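PDB 6DLH: alpha-1,4-endofucoidanase from Mariniflexile fucanivorans, which cleaves alpha-1,4-fucosidic bonds inside fucoidan chains by a retaining mechanism, as the family GH107 hydrolase part of a longer secreted protein, here with calcium-bearing Ig-like modules. Local coordinates for residues H95-P100 with A213-D218; T495-A500 with N508-L513. All blocks are in the same frame, centred on the assembly; numbering follows the deposited sequence.

Contact 1: H95-P100 with A213-D218; sequences HVAPHP and AQRYGD
Ala97 and Tyr216 form the closest backbone approach, with their CA atoms still 10.5 Å apart, so the loop 95-99, which runs into helix 100-104 at Pro100, and the last turn of helix 198-216 meet through side chains reaching out from the helix. Arg215 reaches across to Pro98. Its chain runs straight to CD and then turns at chi3 (-73°), which brings the guanidinium edge to the carbonyl of Pro98. Arg215 NH2 donates to Pro98 O at 2.9 Å, lying in the carbonyl plane with the oxygen close to the guanidinium plane. Arg215 NH1 is also modelled on this oxygen, but at 2.5 Å it is very short, and the detail of the fork is doubtful. The same Arg215 NH2 lies 3.5 Å from Pro98 CD and gives a hydrogen bond of 2.9 Å to Tyr216 OH, with the hydroxyl oxygen tilted 17° from the guanidinium plane. Tyr216 extends beside Arg215, whose CB sits over the ring centre 4.2 Å above its plane. At the ring edge Tyr216 OH touches Ala97 CB at 3.4 Å, and Asp128 also hydrogen-bonds this hydroxyl. Leu130 of helix 129-139 packs on both Ala97 and Tyr216. With helix 198-216 leading into strand 222-226 of the parallel sheet, this is a helix-to-loop contact in a beta/alpha domain, consistent with the barrel-like catalytic fold of GH29 relatives.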
ATOM      1  N   HIS A  95      -6.804   4.297  -5.790  1.00 36.18           N
ATOM      2  CA  HIS A  95      -7.060   3.794  -4.450  1.00 36.91           C
ATOM      3  C   HIS A  95      -6.377   2.439  -4.274  1.00 38.03           C
ATOM      4  O   HIS A  95      -6.098   1.757  -5.260  1.00 38.99           O
ATOM      5  CB  HIS A  95      -8.571   3.649  -4.204  1.00 34.50           C
ATOM      6  CG  HIS A  95      -9.298   4.946  -4.085  1.00 32.87           C
ATOM      7  ND1 HIS A  95      -9.321   5.877  -5.111  1.00 32.07           N
ATOM      8  CD2 HIS A  95     -10.044   5.460  -3.083  1.00 31.61           C
ATOM      9  CE1 HIS A  95     -10.030   6.918  -4.732  1.00 32.07           C
ATOM     10  NE2 HIS A  95     -10.489   6.685  -3.493  1.00 31.23           N
ATOM     11  N   VAL A  96      -6.147   2.053  -3.011  1.00 36.15           N
ATOM     12  CA  VAL A  96      -5.475   0.803  -2.686  1.00 36.31           C
ATOM     13  C   VAL A  96      -6.443  -0.151  -1.988  1.00 36.41           C
ATOM     14  O   VAL A  96      -6.033  -1.209  -1.524  1.00 35.42           O
ATOM     15  CB  VAL A  96      -4.205   1.032  -1.841  1.00 35.16           C
ATOM     16  CG1 VAL A  96      -3.198   1.910  -2.554  1.00 32.81           C
ATOM     17  CG2 VAL A  96      -4.515   1.579  -0.455  1.00 34.94           C
ATOM     18  N   ALA A  97      -7.722   0.240  -1.896  1.00 38.67           N
ATOM     19  CA  ALA A  97      -8.746  -0.579  -1.266  1.00 41.16           C
ATOM     20  C   ALA A  97      -9.944  -0.697  -2.204  1.00 46.58           C
ATOM     21  O   ALA A  97     -10.261   0.256  -2.912  1.00 51.48           O
ATOM     22  CB  ALA A  97      -9.141   0.006   0.066  1.00 39.62           C
ATOM     23  N   PRO A  98     -10.642  -1.857  -2.254  1.00 47.06           N
ATOM     24  CA  PRO A  98     -11.667  -2.088  -3.273  1.00 47.88           C
ATOM     25  C   PRO A  98     -12.995  -1.410  -2.939  1.00 48.84           C
ATOM     26  O   PRO A  98     -13.411  -1.372  -1.779  1.00 49.23           O
ATOM     27  CB  PRO A  98     -11.809  -3.617  -3.253  1.00 47.18           C
ATOM     28  CG  PRO A  98     -11.535  -3.993  -1.810  1.00 48.82           C
ATOM     29  CD  PRO A  98     -10.495  -2.997  -1.335  1.00 46.13           C
ATOM     30  N   HIS A  99     -13.645  -0.877  -3.982  1.00 49.73           N
ATOM     31  CA  HIS A  99     -14.951  -0.247  -3.868  1.00 51.84           C
ATOM     32  C   HIS A  99     -15.780  -0.554  -5.115  1.00 50.89           C
ATOM     33  O   HIS A  99     -15.301  -0.392  -6.239  1.00 48.21           O
ATOM     34  CB  HIS A  99     -14.815   1.267  -3.624  1.00 52.20           C
ATOM     35  CG  HIS A  99     -16.017   1.873  -2.979  1.00 54.70           C
ATOM     36  ND1 HIS A  99     -17.116   2.291  -3.707  1.00 54.13           N
ATOM     37  CD2 HIS A  99     -16.309   2.109  -1.679  1.00 55.92           C
ATOM     38  CE1 HIS A  99     -18.028   2.763  -2.879  1.00 57.13           C
ATOM     39  NE2 HIS A  99     -17.559   2.661  -1.626  1.00 53.51           N
ATOM     40  N   PRO A 100     -17.046  -1.008  -4.940  1.00 53.31           N
ATOM     41  CA  PRO A 100     -17.940  -1.316  -6.062  1.00 53.48           C
ATOM     42  C   PRO A 100     -18.040  -0.207  -7.108  1.00 53.72           C
ATOM     43  O   PRO A 100     -17.892  -0.462  -8.306  1.00 51.31           O
ATOM     44  CB  PRO A 100     -19.308  -1.474  -5.377  1.00 56.36           C
ATOM     45  CG  PRO A 100     -18.979  -1.949  -3.976  1.00 55.69           C
ATOM     46  CD  PRO A 100     -17.674  -1.264  -3.631  1.00 53.98           C
ATOM     47  N   ALA A 213     -14.645   3.940   5.728  1.00 39.59           N
ATOM     48  CA  ALA A 213     -14.498   4.170   7.156  1.00 43.56           C
ATOM     49  C   ALA A 213     -15.308   3.144   7.943  1.00 46.28           C
ATOM     50  O   ALA A 213     -14.851   2.654   8.979  1.00 47.83           O
ATOM     51  CB  ALA A 213     -14.887   5.582   7.502  1.00 42.61           C
ATOM     52  N   GLN A 214     -16.499   2.815   7.420  1.00 48.29           N
ATOM     53  CA  GLN A 214     -17.435   1.911   8.077  1.00 48.37           C
ATOM     54  C   GLN A 214     -16.905   0.478   8.045  1.00 43.99           C
ATOM     55  O   GLN A 214     -17.013  -0.249   9.030  1.00 42.89           O
ATOM     56  CB  GLN A 214     -18.829   2.037   7.458  1.00 52.93           C
ATOM     57  CG  GLN A 214     -19.596   3.256   7.959  1.00 55.62           C
ATOM     58  CD  GLN A 214     -21.001   3.361   7.414  1.00 56.81           C
ATOM     59  OE1 GLN A 214     -21.235   3.287   6.207  1.00 55.58           O
ATOM     60  NE2 GLN A 214     -21.949   3.567   8.313  1.00 56.13           N
ATOM     61  N   ARG A 215     -16.320   0.098   6.907  1.00 40.52           N
ATOM     62  CA  ARG A 215     -15.690  -1.197   6.721  1.00 42.12           C
ATOM     63  C   ARG A 215     -14.610  -1.417   7.784  1.00 44.77           C
ATOM     64  O   ARG A 215     -14.655  -2.404   8.522  1.00 44.58           O
ATOM     65  CB  ARG A 215     -15.111  -1.272   5.304  1.00 42.01           C
ATOM     66  CG  ARG A 215     -14.953  -2.684   4.762  1.00 43.07           C
ATOM     67  CD  ARG A 215     -14.169  -2.721   3.463  1.00 44.13           C
ATOM     68  NE  ARG A 215     -14.869  -2.217   2.285  1.00 44.69           N
ATOM     69  CZ  ARG A 215     -14.285  -1.948   1.116  1.00 47.45           C
ATOM     70  NH1 ARG A 215     -15.014  -1.607   0.068  1.00 48.02           N
ATOM     71  NH2 ARG A 215     -12.970  -2.012   0.994  1.00 48.12           N
ATOM     72  N   TYR A 216     -13.658  -0.475   7.877  1.00 44.75           N
ATOM     73  CA  TYR A 216     -12.413  -0.724   8.590  1.00 41.25           C
ATOM     74  C   TYR A 216     -12.564  -0.483  10.088  1.00 41.57           C
ATOM     75  O   TYR A 216     -11.841  -1.095  10.871  1.00 45.31           O
ATOM     76  CB  TYR A 216     -11.237  -0.022   7.908  1.00 39.12           C
ATOM     77  CG  TYR A 216     -11.046  -0.471   6.483  1.00 35.46           C
ATOM     78  CD1 TYR A 216     -10.926  -1.817   6.173  1.00 35.56           C
ATOM     79  CD2 TYR A 216     -11.011   0.441   5.439  1.00 35.18           C
ATOM     80  CE1 TYR A 216     -10.763  -2.245   4.864  1.00 35.07           C
ATOM     81  CE2 TYR A 216     -10.850   0.031   4.125  1.00 34.89           C
ATOM     82  CZ  TYR A 216     -10.730  -1.319   3.836  1.00 35.61           C
ATOM     83  OH  TYR A 216     -10.583  -1.737   2.543  1.00 38.31           O
ATOM     84  N   GLY A 217     -13.520   0.367  10.480  1.00 39.95           N
ATOM     85  CA  GLY A 217     -13.786   0.585  11.891  1.00 37.35           C
ATOM     86  C   GLY A 217     -12.555   1.121  12.617  1.00 40.67           C
ATOM     87  O   GLY A 217     -11.880   2.026  12.126  1.00 42.47           O
ATOM     88  N   ASP A 218     -12.257   0.537  13.782  1.00 40.77           N
ATOM     89  CA  ASP A 218     -11.211   1.043  14.655  1.00 41.37           C
ATOM     90  C   ASP A 218      -9.829   0.552  14.211  1.00 40.23           C
ATOM     91  O   ASP A 218      -8.856   0.684  14.954  1.00 38.29           O
ATOM     92  CB  ASP A 218     -11.518   0.721  16.121  1.00 41.55           C
ATOM     93  CG  ASP A 218     -11.345  -0.749  16.470  1.00 46.04           C
ATOM     94  OD1 ASP A 218     -10.905  -1.521  15.582  1.00 42.97           O
ATOM     95  OD2 ASP A 218     -11.656  -1.113  17.628  1.00 46.22           O
TER

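Contact 2: T495-A500 with N508-L513; sequences TFELMA and NREVKL
The Phe496 ring carries Val511 on one face and Leu513 at its edge. Val511 CG2 makes a CH-pi contact 3.9 Å from the ring centroid and 22° off the normal, while Leu513 CD1 comes near the ring plane, 3.9 Å from Phe496 CE1. A chi1 of 54° places the Phe496 ring between its own backbone N and carbonyl carbon, swung toward the neighbouring strand. Leu498 continues this side of the sheet, crossing Val511 at about a right angle with Leu498 CG 3.7 Å from Val511 CG2. Arg509 stands at the end of the Phe496, Leu498 and Val511 face, its guanidinium hydrogen-bonded to Ser424 O and Thr428 OG1. On the other face the Glu497 carboxylate and Asn508 amide planes are 54° apart. Asn508 ND2, with its partner near the amide plane, gives a 3.3 Å bond to the anti lone pair of Glu497 OE2; the bend of Glu497 at chi2 turns its acid group back over the second strand. Thr495 CG2 lies against Glu510 CD at 3.7 Å. Two hydrogen-bonded antiparallel pairs, Phe496 with Val511 and Leu498 with Arg509, supply four backbone bonds. Glu497 OE1 and Glu510 OE2 stand 4.2 Å apart, so their like charges probably disfavour each other; cohesion across the hairpin probably rests mainly on the four backbone bonds and the Phe496, Leu498 and Val511 packing, with the Asn508 bond adding to it.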
ATOM      1  N   THR A 495     -10.496  -9.521  29.303  1.00 49.02           N
ATOM      2  CA  THR A 495      -9.848  -8.225  29.369  1.00 47.21           C
ATOM      3  C   THR A 495      -9.231  -8.078  30.755  1.00 48.61           C
ATOM      4  O   THR A 495      -9.940  -8.113  31.763  1.00 48.16           O
ATOM      5  CB  THR A 495     -10.836  -7.086  29.086  1.00 44.80           C
ATOM      6  OG1 THR A 495     -11.447  -7.320  27.817  1.00 44.39           O
ATOM      7  CG2 THR A 495     -10.177  -5.722  29.099  1.00 44.59           C
ATOM      8  N   PHE A 496      -7.905  -7.916  30.794  1.00 47.00           N
ATOM      9  CA  PHE A 496      -7.211  -7.761  32.062  1.00 48.77           C
ATOM     10  C   PHE A 496      -5.926  -6.954  31.874  1.00 49.29           C
ATOM     11  O   PHE A 496      -5.518  -6.655  30.753  1.00 49.81           O
ATOM     12  CB  PHE A 496      -6.958  -9.130  32.699  1.00 45.47           C
ATOM     13  CG  PHE A 496      -6.240 -10.103  31.799  1.00 44.85           C
ATOM     14  CD1 PHE A 496      -6.916 -10.761  30.782  1.00 44.76           C
ATOM     15  CD2 PHE A 496      -4.882 -10.343  31.955  1.00 44.83           C
ATOM     16  CE1 PHE A 496      -6.248 -11.650  29.951  1.00 46.39           C
ATOM     17  CE2 PHE A 496      -4.219 -11.242  31.131  1.00 43.94           C
ATOM     18  CZ  PHE A 496      -4.903 -11.890  30.129  1.00 44.48           C
ATOM     19  N   GLU A 497      -5.303  -6.620  33.006  1.00 48.94           N
ATOM     20  CA  GLU A 497      -4.104  -5.809  33.047  1.00 52.34           C
ATOM     21  C   GLU A 497      -2.904  -6.733  33.228  1.00 51.29           C
ATOM     22  O   GLU A 497      -2.944  -7.637  34.061  1.00 47.17           O
ATOM     23  CB  GLU A 497      -4.174  -4.849  34.239  1.00 56.50           C
ATOM     24  CG  GLU A 497      -5.380  -3.929  34.221  1.00 60.71           C
ATOM     25  CD  GLU A 497      -5.295  -2.785  33.227  1.00 67.22           C
ATOM     26  OE1 GLU A 497      -6.023  -2.829  32.217  1.00 69.88           O
ATOM     27  OE2 GLU A 497      -4.504  -1.849  33.467  1.00 74.61           O
ATOM     28  N   LEU A 498      -1.851  -6.503  32.430  1.00 48.01           N
ATOM     29  CA  LEU A 498      -0.538  -7.039  32.752  1.00 44.98           C
ATOM     30  C   LEU A 498       0.269  -5.959  33.466  1.00 44.29           C
ATOM     31  O   LEU A 498       0.149  -4.781  33.144  1.00 47.19           O
ATOM     32  CB  LEU A 498       0.156  -7.517  31.475  1.00 41.65           C
ATOM     33  CG  LEU A 498      -0.402  -8.804  30.870  1.00 44.94           C
ATOM     34  CD1 LEU A 498       0.435  -9.247  29.682  1.00 40.23           C
ATOM     35  CD2 LEU A 498      -0.491  -9.914  31.911  1.00 41.08           C
ATOM     36  N   MET A 499       1.092  -6.370  34.435  1.00 42.83           N
ATOM     37  CA  MET A 499       1.815  -5.412  35.252  1.00 44.41           C
ATOM     38  C   MET A 499       3.309  -5.728  35.266  1.00 44.84           C
ATOM     39  O   MET A 499       3.749  -6.737  35.822  1.00 42.37           O
ATOM     40  CB  MET A 499       1.269  -5.411  36.679  1.00 48.48           C
ATOM     41  CG  MET A 499      -0.205  -5.044  36.754  1.00 52.57           C
ATOM     42  SD  MET A 499      -0.811  -5.300  38.431  1.00 62.19           S
ATOM     43  CE  MET A 499      -0.517  -7.054  38.645  1.00 55.87           C
ATOM     44  N   ALA A 500       4.087  -4.834  34.649  1.00 39.99           N
ATOM     45  CA  ALA A 500       5.525  -5.011  34.592  1.00 39.25           C
ATOM     46  C   ALA A 500       6.161  -4.216  35.725  1.00 40.16           C
ATOM     47  O   ALA A 500       5.747  -3.094  36.001  1.00 40.76           O
ATOM     48  CB  ALA A 500       6.045  -4.586  33.241  1.00 37.82           C
ATOM     49  N   ASN A 508       1.069  -0.668  33.970  1.00 43.33           N
ATOM     50  CA  ASN A 508       0.004  -1.548  33.522  1.00 46.40           C
ATOM     51  C   ASN A 508      -0.180  -1.414  32.015  1.00 46.24           C
ATOM     52  O   ASN A 508      -0.003  -0.338  31.451  1.00 46.65           O
ATOM     53  CB  ASN A 508      -1.340  -1.212  34.179  1.00 50.99           C
ATOM     54  CG  ASN A 508      -1.413  -1.530  35.662  1.00 56.63           C
ATOM     55  OD1 ASN A 508      -0.394  -1.651  36.343  1.00 58.68           O
ATOM     56  ND2 ASN A 508      -2.627  -1.660  36.173  1.00 58.03           N
ATOM     57  N   ARG A 509      -0.588  -2.520  31.389  1.00 44.53           N
ATOM     58  CA  ARG A 509      -0.986  -2.552  29.993  1.00 43.64           C
ATOM     59  C   ARG A 509      -2.192  -3.480  29.885  1.00 45.90           C
ATOM     60  O   ARG A 509      -2.139  -4.619  30.346  1.00 47.19           O
ATOM     61  CB  ARG A 509       0.210  -2.996  29.143  1.00 42.76           C
ATOM     62  CG  ARG A 509      -0.103  -3.399  27.711  1.00 41.89           C
ATOM     63  CD  ARG A 509      -0.263  -2.259  26.728  1.00 47.15           C
ATOM     64  NE  ARG A 509       0.846  -1.325  26.551  1.00 42.94           N
ATOM     65  CZ  ARG A 509       1.619  -1.261  25.466  1.00 44.58           C
ATOM     66  NH1 ARG A 509       1.837  -2.338  24.729  1.00 40.30           N
ATOM     67  NH2 ARG A 509       2.158  -0.108  25.113  1.00 43.29           N
ATOM     68  N   GLU A 510      -3.284  -2.963  29.313  1.00 43.99           N
ATOM     69  CA  GLU A 510      -4.492  -3.745  29.118  1.00 48.02           C
ATOM     70  C   GLU A 510      -4.298  -4.677  27.925  1.00 48.64           C
ATOM     71  O   GLU A 510      -3.955  -4.228  26.834  1.00 49.17           O
ATOM     72  CB  GLU A 510      -5.703  -2.829  28.919  1.00 49.08           C
ATOM     73  CG  GLU A 510      -6.999  -3.583  28.680  1.00 52.69           C
ATOM     74  CD  GLU A 510      -8.168  -2.710  28.254  1.00 52.10           C
ATOM     75  OE1 GLU A 510      -8.553  -2.766  27.066  1.00 52.07           O
ATOM     76  OE2 GLU A 510      -8.682  -1.971  29.109  1.00 53.81           O
ATOM     77  N   VAL A 511      -4.534  -5.976  28.152  1.00 46.29           N
ATOM     78  CA  VAL A 511      -4.439  -6.991  27.114  1.00 44.61           C
ATOM     79  C   VAL A 511      -5.779  -7.714  27.001  1.00 44.87           C
ATOM     80  O   VAL A 511      -6.517  -7.830  27.982  1.00 42.47           O
ATOM     81  CB  VAL A 511      -3.272  -7.971  27.366  1.00 44.68           C
ATOM     82  CG1 VAL A 511      -1.918  -7.276  27.288  1.00 43.52           C
ATOM     83  CG2 VAL A 511      -3.408  -8.722  28.688  1.00 43.78           C
ATOM     84  N   LYS A 512      -6.065  -8.201  25.789  1.00 44.87           N
ATOM     85  CA  LYS A 512      -7.308  -8.886  25.483  1.00 47.08           C
ATOM     86  C   LYS A 512      -7.013 -10.308  25.009  1.00 48.22           C
ATOM     87  O   LYS A 512      -5.927 -10.593  24.504  1.00 44.56           O
ATOM     88  CB  LYS A 512      -8.108  -8.109  24.432  1.00 48.94           C
ATOM     89  CG  LYS A 512      -8.739  -6.814  24.927  1.00 54.91           C
ATOM     90  CD  LYS A 512      -9.270  -5.925  23.812  1.00 60.61           C
ATOM     91  CE  LYS A 512     -10.666  -6.276  23.339  1.00 66.57           C
ATOM     92  NZ  LYS A 512     -11.714  -5.775  24.263  1.00 69.54           N
ATOM     93  N   LEU A 513      -7.997 -11.194  25.224  1.00 48.17           N
ATOM     94  CA  LEU A 513      -8.027 -12.542  24.680  1.00 47.34           C
ATOM     95  C   LEU A 513      -9.374 -12.736  23.997  1.00 48.14           C
ATOM     96  O   LEU A 513     -10.403 -12.374  24.562  1.00 51.84           O
ATOM     97  CB  LEU A 513      -7.863 -13.553  25.817  1.00 45.87           C
ATOM     98  CG  LEU A 513      -6.438 -13.783  26.308  1.00 45.77           C
ATOM     99  CD1 LEU A 513      -6.437 -14.679  27.534  1.00 47.67           C
ATOM    100  CD2 LEU A 513      -5.582 -14.387  25.212  1.00 45.52           C
TER

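In the fold
Contact 1 and contact 2 share no helix or strand and lie in different parts of the chain: the first in the domain built round the parallel sheet, the second in a hairpin within the range of a putative Ig domain. Their centres are about 30 Å apart, their nearest atoms about 8 Å. The centre of contact 1 lies about 13 Å from that of the chain; mostly buried, it buries 170 Å² (both sides summed), joining segments distant in sequence chiefly through an arginine on a loop carbonyl and a tyrosine against Ala97. Contact 2, its centre about 31 Å out, is partly buried and buries 611 Å²; it pairs sequence neighbours by regular backbone bonding, with a mainly apolar face that also carries Arg509, and a mostly polar face with two glutamates.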